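Local coordinates for protein similar to yteR (Bacilus subtilis) (Clostridium acetobutylicum, PDB 4WU0) that probably hydrolyses unsaturated rhamnogalacturonan fragments derived from pectin, as a glycoside hydrolase of family 105, at residues Leu275-Arg279 against Glu357-Leu361; Ile227-Asn231 against Gly281-Glu285. All blocks are in the same frame, centred on the assembly; numbering follows the deposited sequence.

Interaction 1. Residues Leu275-Arg279 against Glu357-Leu361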
ATOM      1  N   LEU A 275     -11.653   6.333   5.005  1.00 15.87           N
ATOM      2  CA  LEU A 275     -11.677   7.746   5.341  1.00 16.41           C
ATOM      3  C   LEU A 275     -11.451   8.612   4.109  1.00 13.15           C
ATOM      4  O   LEU A 275     -12.176   9.572   3.863  1.00 15.34           O
ATOM      5  CB  LEU A 275     -10.638   8.079   6.412  1.00 15.03           C
ATOM      6  CG  LEU A 275     -11.012   7.606   7.833  1.00 15.35           C
ATOM      7  CD1 LEU A 275      -9.765   7.604   8.708  1.00 17.56           C
ATOM      8  CD2 LEU A 275     -12.119   8.443   8.452  1.00 18.56           C
ATOM      9  N   LYS A 276     -10.426   8.281   3.329  1.00 14.32           N
ATOM     10  CA  LYS A 276     -10.132   9.058   2.127  1.00 15.21           C
ATOM     11  C   LYS A 276     -11.240   8.924   1.090  1.00 15.09           C
ATOM     12  O   LYS A 276     -11.605   9.894   0.423  1.00 14.76           O
ATOM     13  CB  LYS A 276      -8.801   8.592   1.523  1.00 14.18           C
ATOM     14  CG  LYS A 276      -8.411   9.346   0.278  1.00 14.59           C
ATOM     15  CD  LYS A 276      -6.933   9.154  -0.072  1.00 14.37           C
ATOM     16  CE  LYS A 276      -6.533   9.928  -1.303  1.00 18.32           C
ATOM     17  NZ  LYS A 276      -5.068   9.958  -1.456  1.00 19.64           N
ATOM     18  N   GLY A 277     -11.793   7.718   0.974  1.00 15.31           N
ATOM     19  CA  GLY A 277     -12.879   7.478   0.035  1.00 17.63           C
ATOM     20  C   GLY A 277     -14.101   8.313   0.370  1.00 17.82           C
ATOM     21  O   GLY A 277     -14.751   8.858  -0.523  1.00 17.29           O
ATOM     22  N   VAL A 278     -14.411   8.448   1.655  1.00 16.77           N
ATOM     23  CA  VAL A 278     -15.516   9.316   2.056  1.00 15.37           C
ATOM     24  C   VAL A 278     -15.194  10.782   1.762  1.00 20.99           C
ATOM     25  O   VAL A 278     -16.046  11.529   1.247  1.00 19.58           O
ATOM     26  CB  VAL A 278     -15.863   9.133   3.565  1.00 15.24           C
ATOM     27  CG1 VAL A 278     -16.848  10.199   4.030  1.00 18.26           C
ATOM     28  CG2 VAL A 278     -16.414   7.729   3.827  1.00 17.28           C
ATOM     29  N   ARG A 279     -13.973  11.203   2.095  1.00 14.87           N
ATOM     30  CA  ARG A 279     -13.573  12.595   1.918  1.00 16.64           C
ATOM     31  C   ARG A 279     -13.684  13.057   0.470  1.00 17.66           C
ATOM     32  O   ARG A 279     -14.107  14.176   0.196  1.00 18.88           O
ATOM     33  CB  ARG A 279     -12.139  12.819   2.415  1.00 17.83           C
ATOM     34  CG  ARG A 279     -11.629  14.236   2.144  1.00 19.41           C
ATOM     35  CD  ARG A 279     -10.297  14.542   2.852  1.00 24.50           C
ATOM     36  NE  ARG A 279      -9.189  13.691   2.421  1.00 21.37           N
ATOM     37  CZ  ARG A 279      -8.485  13.872   1.307  1.00 19.60           C
ATOM     38  NH1 ARG A 279      -7.479  13.061   1.012  1.00 21.71           N
ATOM     39  NH2 ARG A 279      -8.773  14.865   0.464  1.00 23.53           N
ATOM     40  N   GLU A 357      -6.000  11.308   7.791  1.00 15.18           N
ATOM     41  CA  GLU A 357      -7.358  11.389   7.228  1.00 15.65           C
ATOM     42  C   GLU A 357      -8.405  11.538   8.329  1.00 16.02           C
ATOM     43  O   GLU A 357      -9.377  12.256   8.170  1.00 16.54           O
ATOM     44  CB  GLU A 357      -7.694  10.159   6.393  1.00 15.43           C
ATOM     45  CG  GLU A 357      -6.948  10.071   5.063  1.00 15.44           C
ATOM     46  CD  GLU A 357      -7.435  11.066   4.011  1.00 21.01           C
ATOM     47  OE1 GLU A 357      -8.580  11.573   4.096  1.00 22.35           O
ATOM     48  OE2 GLU A 357      -6.647  11.345   3.073  1.00 24.04           O
ATOM     49  N   TYR A 358      -8.217  10.815   9.426  1.00 16.39           N
ATOM     50  CA  TYR A 358      -9.136  10.903  10.556  1.00 15.82           C
ATOM     51  C   TYR A 358      -9.168  12.316  11.114  1.00 17.23           C
ATOM     52  O   TYR A 358     -10.232  12.886  11.350  1.00 18.86           O
ATOM     53  CB  TYR A 358      -8.703   9.941  11.656  1.00 16.47           C
ATOM     54  CG  TYR A 358      -9.567  10.011  12.889  1.00 15.73           C
ATOM     55  CD1 TYR A 358     -10.742   9.303  12.960  1.00 16.07           C
ATOM     56  CD2 TYR A 358      -9.187  10.774  13.981  1.00 18.92           C
ATOM     57  CE1 TYR A 358     -11.531   9.348  14.094  1.00 19.71           C
ATOM     58  CE2 TYR A 358      -9.971  10.834  15.112  1.00 19.43           C
ATOM     59  CZ  TYR A 358     -11.134  10.112  15.163  1.00 21.76           C
ATOM     60  OH  TYR A 358     -11.949  10.160  16.289  1.00 24.23           O
ATOM     61  N   GLU A 359      -7.987  12.877  11.317  1.00 16.16           N
ATOM     62  CA  GLU A 359      -7.874  14.216  11.858  1.00 17.06           C
ATOM     63  C   GLU A 359      -8.529  15.218  10.924  1.00 19.64           C
ATOM     64  O   GLU A 359      -9.184  16.154  11.362  1.00 19.96           O
ATOM     65  CB  GLU A 359      -6.403  14.555  12.077  1.00 18.04           C
ATOM     66  CG  GLU A 359      -5.772  13.723  13.195  1.00 17.42           C
ATOM     67  CD  GLU A 359      -4.275  13.562  13.058  1.00 17.23           C
ATOM     68  OE1 GLU A 359      -3.640  14.290  12.258  1.00 16.53           O
ATOM     69  OE2 GLU A 359      -3.722  12.664  13.731  1.00 17.10           O
ATOM     70  N   THR A 360      -8.372  15.000   9.627  1.00 17.65           N
ATOM     71  CA  THR A 360      -8.912  15.925   8.640  1.00 21.27           C
ATOM     72  C   THR A 360     -10.437  15.884   8.695  1.00 24.59           C
ATOM     73  O   THR A 360     -11.096  16.916   8.578  1.00 24.38           O
ATOM     74  CB  THR A 360      -8.419  15.579   7.229  1.00 20.19           C
ATOM     75  OG1 THR A 360      -6.992  15.676   7.189  1.00 21.11           O
ATOM     76  CG2 THR A 360      -9.019  16.513   6.193  1.00 27.74           C
ATOM     77  N   LEU A 361     -10.992  14.686   8.883  1.00 21.14           N
ATOM     78  CA  LEU A 361     -12.443  14.531   9.036  1.00 18.64           C
ATOM     79  C   LEU A 361     -12.945  15.219  10.306  1.00 24.59           C
ATOM     80  O   LEU A 361     -13.944  15.946  10.244  1.00 24.23           O
ATOM     81  CB  LEU A 361     -12.811  13.042   9.074  1.00 18.91           C
ATOM     82  CG  LEU A 361     -14.285  12.728   9.370  1.00 20.01           C
ATOM     83  CD1 LEU A 361     -15.219  13.295   8.282  1.00 24.02           C
ATOM     84  CD2 LEU A 361     -14.471  11.226   9.525  1.00 22.78           C
ATOM     85  OXT LEU A 361     -12.399  15.071  11.413  1.00 26.69           O
TER
HETATM   86  O   HOH W   1      -4.282  11.328   1.127  1.00 37.23           O

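Interaction 2. Residues Ile227-Asn231 against Gly281-Glu285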
ATOM      1  N   ILE A 227     -14.127   3.563  -9.138  1.00 14.95           N
ATOM      2  CA  ILE A 227     -14.904   3.933  -7.969  1.00 14.60           C
ATOM      3  C   ILE A 227     -15.843   2.792  -7.568  1.00 15.71           C
ATOM      4  O   ILE A 227     -15.967   2.468  -6.382  1.00 15.66           O
ATOM      5  CB  ILE A 227     -15.655   5.264  -8.209  1.00 15.35           C
ATOM      6  CG1 ILE A 227     -14.643   6.411  -8.259  1.00 14.97           C
ATOM      7  CG2 ILE A 227     -16.702   5.546  -7.121  1.00 15.74           C
ATOM      8  CD1 ILE A 227     -15.197   7.732  -8.779  1.00 16.28           C
ATOM      9  N   LYS A 228     -16.474   2.160  -8.553  1.00 16.73           N
ATOM     10  CA  LYS A 228     -17.339   1.021  -8.276  1.00 16.32           C
ATOM     11  C   LYS A 228     -16.557  -0.128  -7.635  1.00 17.29           C
ATOM     12  O   LYS A 228     -17.020  -0.738  -6.667  1.00 17.43           O
ATOM     13  CB  LYS A 228     -18.047   0.554  -9.559  1.00 17.07           C
ATOM     14  CG  LYS A 228     -18.916  -0.660  -9.354  1.00 21.16           C
ATOM     15  CD  LYS A 228     -19.525  -1.101 -10.682  1.00 33.66           C
ATOM     16  CE  LYS A 228     -20.658  -2.084 -10.497  1.00 40.20           C
ATOM     17  NZ  LYS A 228     -21.208  -2.498 -11.833  1.00 50.68           N
ATOM     18  N   ILE A 229     -15.382  -0.440  -8.178  1.00 14.90           N
ATOM     19  CA  ILE A 229     -14.546  -1.484  -7.611  1.00 15.18           C
ATOM     20  C   ILE A 229     -14.209  -1.155  -6.161  1.00 13.73           C
ATOM     21  O   ILE A 229     -14.265  -2.014  -5.292  1.00 14.67           O
ATOM     22  CB  ILE A 229     -13.227  -1.650  -8.432  1.00 14.07           C
ATOM     23  CG1 ILE A 229     -13.547  -2.214  -9.815  1.00 16.96           C
ATOM     24  CG2 ILE A 229     -12.206  -2.538  -7.702  1.00 14.62           C
ATOM     25  CD1 ILE A 229     -12.368  -2.201 -10.772  1.00 19.77           C
ATOM     26  N   LEU A 230     -13.861   0.101  -5.886  1.00 14.07           N
ATOM     27  CA  LEU A 230     -13.565   0.488  -4.511  1.00 14.76           C
ATOM     28  C   LEU A 230     -14.777   0.287  -3.587  1.00 13.40           C
ATOM     29  O   LEU A 230     -14.652  -0.246  -2.467  1.00 15.39           O
ATOM     30  CB  LEU A 230     -13.072   1.936  -4.452  1.00 14.20           C
ATOM     31  CG  LEU A 230     -12.790   2.480  -3.046  1.00 12.50           C
ATOM     32  CD1 LEU A 230     -11.729   1.689  -2.317  1.00 14.76           C
ATOM     33  CD2 LEU A 230     -12.354   3.939  -3.122  1.00 16.14           C
ATOM     34  N   ASN A 231     -15.951   0.710  -4.042  1.00 14.14           N
ATOM     35  CA  ASN A 231     -17.154   0.497  -3.251  1.00 14.78           C
ATOM     36  C   ASN A 231     -17.376  -0.979  -2.996  1.00 15.04           C
ATOM     37  O   ASN A 231     -17.735  -1.366  -1.882  1.00 16.67           O
ATOM     38  CB  ASN A 231     -18.376   1.104  -3.922  1.00 19.09           C
ATOM     39  CG  ASN A 231     -18.526   2.562  -3.611  1.00 19.84           C
ATOM     40  OD1 ASN A 231     -19.187   2.939  -2.652  1.00 19.04           O
ATOM     41  ND2 ASN A 231     -17.899   3.397  -4.411  1.00 18.10           N
ATOM     42  N   GLY A 281     -15.600  11.639  -1.796  1.00 16.08           N
ATOM     43  CA  GLY A 281     -16.919  11.343  -2.336  1.00 17.70           C
ATOM     44  C   GLY A 281     -17.048  10.007  -3.056  1.00 16.79           C
ATOM     45  O   GLY A 281     -18.108   9.734  -3.648  1.00 18.78           O
ATOM     46  N   TYR A 282     -15.999   9.178  -3.007  1.00 17.85           N
ATOM     47  CA  TYR A 282     -16.048   7.884  -3.667  1.00 16.03           C
ATOM     48  C   TYR A 282     -16.959   6.936  -2.915  1.00 17.57           C
ATOM     49  O   TYR A 282     -17.605   6.077  -3.524  1.00 19.08           O
ATOM     50  CB  TYR A 282     -14.663   7.243  -3.799  1.00 17.17           C
ATOM     51  CG  TYR A 282     -13.596   8.127  -4.376  1.00 17.14           C
ATOM     52  CD1 TYR A 282     -13.908   9.176  -5.211  1.00 17.97           C
ATOM     53  CD2 TYR A 282     -12.259   7.901  -4.082  1.00 18.68           C
ATOM     54  CE1 TYR A 282     -12.917   9.984  -5.729  1.00 17.87           C
ATOM     55  CE2 TYR A 282     -11.277   8.694  -4.590  1.00 16.93           C
ATOM     56  CZ  TYR A 282     -11.604   9.738  -5.416  1.00 17.94           C
ATOM     57  OH  TYR A 282     -10.627  10.565  -5.949  1.00 19.41           O
ATOM     58  N   LEU A 283     -17.012   7.111  -1.596  1.00 16.48           N
ATOM     59  CA  LEU A 283     -17.815   6.276  -0.720  1.00 14.91           C
ATOM     60  C   LEU A 283     -18.859   7.181  -0.065  1.00 16.30           C
ATOM     61  O   LEU A 283     -18.611   8.384   0.124  1.00 18.37           O
ATOM     62  CB  LEU A 283     -16.936   5.641   0.356  1.00 16.33           C
ATOM     63  CG  LEU A 283     -15.748   4.802  -0.117  1.00 16.09           C
ATOM     64  CD1 LEU A 283     -14.857   4.395   1.053  1.00 17.42           C
ATOM     65  CD2 LEU A 283     -16.235   3.555  -0.858  1.00 16.76           C
ATOM     66  N   PRO A 284     -20.017   6.621   0.267  1.00 16.17           N
ATOM     67  CA  PRO A 284     -21.086   7.470   0.806  1.00 17.05           C
ATOM     68  C   PRO A 284     -20.786   8.049   2.194  1.00 17.00           C
ATOM     69  O   PRO A 284     -20.107   7.406   3.009  1.00 16.38           O
ATOM     70  CB  PRO A 284     -22.286   6.516   0.879  1.00 19.37           C
ATOM     71  CG  PRO A 284     -21.709   5.162   0.955  1.00 20.61           C
ATOM     72  CD  PRO A 284     -20.432   5.207   0.165  1.00 16.93           C
ATOM     73  N   GLU A 285     -21.338   9.227   2.475  1.00 17.78           N
ATOM     74  CA  GLU A 285     -21.077   9.907   3.737  1.00 19.22           C
ATOM     75  C   GLU A 285     -21.646   9.135   4.918  1.00 19.90           C
ATOM     76  O   GLU A 285     -21.250   9.350   6.069  1.00 20.89           O
ATOM     77  CB  GLU A 285     -21.636  11.335   3.706  1.00 19.32           C
ATOM     78  CG  GLU A 285     -20.911  12.225   2.703  1.00 23.20           C
ATOM     79  CD  GLU A 285     -21.405  13.654   2.692  1.00 28.88           C
ATOM     80  OE1 GLU A 285     -22.046  14.078   3.678  1.00 29.20           O
ATOM     81  OE2 GLU A 285     -21.154  14.351   1.682  1.00 27.54           O
TER

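Interaction 1. Residues Leu275-Arg279 against Glu357-Leu361
R279 meets the carboxylate of E357 side-on, with one nitrogen for each oxygen. NE of R279 donates to OE1 of E357 at 2.8 Å, and the bond is almost straight at 177°. NH1 of R279 donates to OE2 of E357, also at 2.8 Å. Both oxygens use their syn lone pairs. The guanidinium and carboxylate planes lie only 17° apart, so this is a nearly coplanar bidentate salt bridge. Two bonds of this kind fix the rotation of both flat groups. The bend at chi2 of E357 (-73°) turns its carboxylate back toward helix 264-279. A bend at chi3 of R279 brings its NE-NH1 edge round to meet it.

K276 runs past the same carboxylate with its chain extended. CB of K276 lies 3.8 Å from CD of E357. The NZ of K276 is bound to D211 and E214 by salt bridges, and a water links it to OE2 of E357. The positive charges of R279 and K276 would probably favour the ionised form of E357.

Beside this polar edge the contact is apolar. L275 and E357 stand CB to CB, 3.6 Å apart. The two methyls of L275 part from there. CD1 rests against the backbone N and the CB of Y358. CD2 of L275 touches CD2 of L361 at 3.8 Å, with the two leucine side chains crossing at about a right angle. Farther along, CG2 of T360 approaches CD of R279.

The contact joins the C-terminal ends of helices 264-279 and 345-360, probably within the (alpha/alpha)6 barrel expected for this family, as in YteR. Helix 288-302 packs beside them: L275 touches A291, L361 touches K292, and the ring of Y358 stacks on Y295.

Interaction 2. Residues Ile227-Asn231 against Gly281-Glu285
The flat groups here are the amide of N231 and the ring of Y282. ND2 of N231 donates to two carbonyl oxygens, both close to the amide plane. The bond from ND2 of N231 to O of Y282 is 2.8 Å long, with an N-H...O angle of 161°. The donor is tilted 30° from that carbonyl's plane. ND2 of N231 also donates to O of I227, one turn back, at 2.9 Å. There the donor sits well above the carbonyl plane. CG of N231 lies beside its own backbone N (chi1 -84°), which turns the amide back over the preceding turn. OD1 of N231 is 3.5 Å from CD2 of L283, and CD of P284 is a little farther off.

The Y282 ring is approached obliquely by two methyls. CD1 of I227 comes to CD1 of Y282 at 4.1 Å, and the two side chains cross at about a right angle. CD2 of L230 lies 4.1 Å from CD2 of Y282, on the other side of CG. CG of L230 is 4.2 Å from CD2 of L283. I213 of helix 199-215 touches both I227 and Y282. L283 reaches on to V234 in helix 223-240.

G281, just before Y282, has a positive phi and ends helix 264-279 in a Schellman motif. From there the chain turns into the loop that presents Y282 and L283.

One amide thus satisfies a loop carbonyl and adds a second donor to the helix carbonyl of I227, which also takes the N-H of N231. With both N-H groups engaged, the amide's rotation is set. The amide therefore ties this inter-helix loop of the probable (alpha/alpha)6 barrel to helix 223-240, alongside apolar packing of aliphatic side chains and one aromatic ring.

Overall arrangement
The two interactions lie on the same side of the chain's centre, with centres about 13 Å apart. In chain order the segments run 227-231, 275-279, 281-285 and 357-361, so the two contacts interlock. Helix 264-279 and the loop after it join them: the last turn of the helix serves interaction 1, and the loop serves interaction 2. They also touch directly. G277 O lies 3.1 Å from L283 N, a probable hydrogen bond, and V278 packs on L283 and P284. Together they connect helices 223-240, 264-279 and 345-360. These are packing contacts of what is probably an (alpha/alpha)6 barrel, as in YteR, and they tie the chain's last helix to earlier ones.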